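Local structure of decapping nuclease RAI1 (Scheffersomyces stipitis, 5BTO) at residues 362-365 with 370-373. The protein removes NAD caps from the 5' ends of RNAs, using a divalent metal cation, and binds and stimulates the exoribonuclease RAT1. Sequence-based numbering, arbitrary orientation.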
loop_
_atom_site.group_PDB
_atom_site.type_symbol
_atom_site.label_atom_id
_atom_site.label_comp_id
_atom_site.label_asym_id
_atom_site.label_seq_id
_atom_site.Cartn_x
_atom_site.Cartn_y
_atom_site.Cartn_z
ATOM N N VAL A 362 3.900 14.332 7.390
ATOM C CA VAL A 362 3.384 13.449 6.351
ATOM C C VAL A 362 3.962 13.945 5.038
ATOM O O VAL A 362 3.843 15.126 4.712
ATOM C CB VAL A 362 1.836 13.490 6.282
ATOM C CG1 VAL A 362 1.321 12.652 5.109
ATOM C CG2 VAL A 362 1.231 13.009 7.586
ATOM N N SER A 363 4.611 13.057 4.288
ATOM C CA SER A 363 5.290 13.492 3.076
ATOM C C SER A 363 5.095 12.514 1.932
ATOM O O SER A 363 5.215 11.296 2.102
ATOM C CB SER A 363 6.795 13.665 3.346
ATOM O OG SER A 363 7.473 14.109 2.183
ATOM N N PHE A 364 4.795 13.054 0.760
ATOM C CA PHE A 364 4.901 12.277 -0.460
ATOM C C PHE A 364 6.064 12.804 -1.277
ATOM O O PHE A 364 6.118 13.992 -1.607
ATOM C CB PHE A 364 3.616 12.322 -1.293
ATOM C CG PHE A 364 3.772 11.680 -2.648
ATOM C CD1 PHE A 364 3.886 10.308 -2.762
ATOM C CD2 PHE A 364 3.810 12.448 -3.802
ATOM C CE1 PHE A 364 4.049 9.708 -4.007
ATOM C CE2 PHE A 364 3.963 11.859 -5.042
ATOM C CZ PHE A 364 4.079 10.488 -5.152
ATOM N N ASP A 365 7.006 11.905 -1.579
ATOM C CA ASP A 365 8.209 12.236 -2.337
ATOM C C ASP A 365 8.102 11.694 -3.762
ATOM O O ASP A 365 8.149 10.487 -3.978
ATOM C CB ASP A 365 9.434 11.640 -1.640
ATOM C CG ASP A 365 10.711 11.829 -2.430
ATOM O OD1 ASP A 365 10.793 12.769 -3.245
ATOM O OD2 ASP A 365 11.648 11.034 -2.228
ATOM N N THR A 370 7.225 7.570 -2.574
ATOM C CA THR A 370 6.940 6.993 -1.273
ATOM C C THR A 370 6.098 7.967 -0.463
ATOM O O THR A 370 6.291 9.177 -0.533
ATOM C CB THR A 370 8.227 6.625 -0.504
ATOM O OG1 THR A 370 8.954 7.812 -0.168
ATOM C CG2 THR A 370 9.111 5.725 -1.357
ATOM N N PHE A 371 5.160 7.417 0.298
ATOM C CA PHE A 371 4.298 8.197 1.174
ATOM C C PHE A 371 4.657 7.809 2.602
ATOM O O PHE A 371 4.526 6.644 2.980
ATOM C CB PHE A 371 2.841 7.855 0.885
ATOM C CG PHE A 371 1.852 8.815 1.498
ATOM C CD1 PHE A 371 1.444 8.657 2.813
ATOM C CD2 PHE A 371 1.328 9.861 0.757
ATOM C CE1 PHE A 371 0.522 9.528 3.385
ATOM C CE2 PHE A 371 0.420 10.737 1.322
ATOM C CZ PHE A 371 0.009 10.574 2.640
ATOM N N THR A 372 5.120 8.774 3.390
ATOM C CA THR A 372 5.660 8.451 4.703
ATOM C C THR A 372 5.105 9.327 5.812
ATOM O O THR A 372 4.625 10.446 5.573
ATOM C CB THR A 372 7.193 8.576 4.734
ATOM O OG1 THR A 372 7.575 9.914 4.389
ATOM C CG2 THR A 372 7.845 7.582 3.766
ATOM N N LEU A 373 5.193 8.797 7.028
ATOM C CA LEU A 373 4.841 9.504 8.247
ATOM C C LEU A 373 6.069 9.452 9.146
ATOM O O LEU A 373 6.545 8.371 9.480
ATOM C CB LEU A 373 3.677 8.797 8.931
ATOM C CG LEU A 373 3.224 9.279 10.309
ATOM C CD1 LEU A 373 2.670 10.700 10.260
ATOM C CD2 LEU A 373 2.183 8.316 10.886
#
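The beta hairpin of strands 359-365 and 370-375 brings Val362 to Asp365 against Thr370 to Leu373 in antiparallel register and illustrates how one ladder can serve two differently furnished faces. Ser363 and Thr372 form a hydrogen-bonded pair: Thr372 N reaches Ser363 O at 2.8 Å, and Ser363 N donates in return to Thr372 O. Nearer the turn the grip is less even, since Asp365 N to Thr370 O is 3.0 Å but Thr370 N to Asp365 O is a weak 3.4 Å.

The face bearing Val362, Phe364, Phe371 and Leu373 is apolar. Val362 CG1, anti to its own backbone N (chi1 175°), meets the far end of the Phe371 ring, 3.5 Å from Phe371 CZ, while the other methyl, CG2, lies 3.8 Å from Leu373 CD1. Phe371 CD2 approaches Phe364 CB at 3.9 Å, and Ser363 O sits over one face of the Phe371 ring. The Phe364 ring lies alongside the backbone of Thr370, its CD1 3.5 Å from Thr370 O. An alanine in place of Phe364 would keep CB beside Phe371 but would probably open a gap next to Leu14, Leu124 and Leu128, which the ring now touches.

On the other face, Ser363 OG bonds to Asp133, and the Asp365 carboxylate turns back to Ser367 and Thr368 in the turn. Within the large mixed sheet the hairpin runs between strands 132-139 and 9-12, with helix 333-350 packing on its apolar face, where Trp339 meets Phe371 edge-to-face.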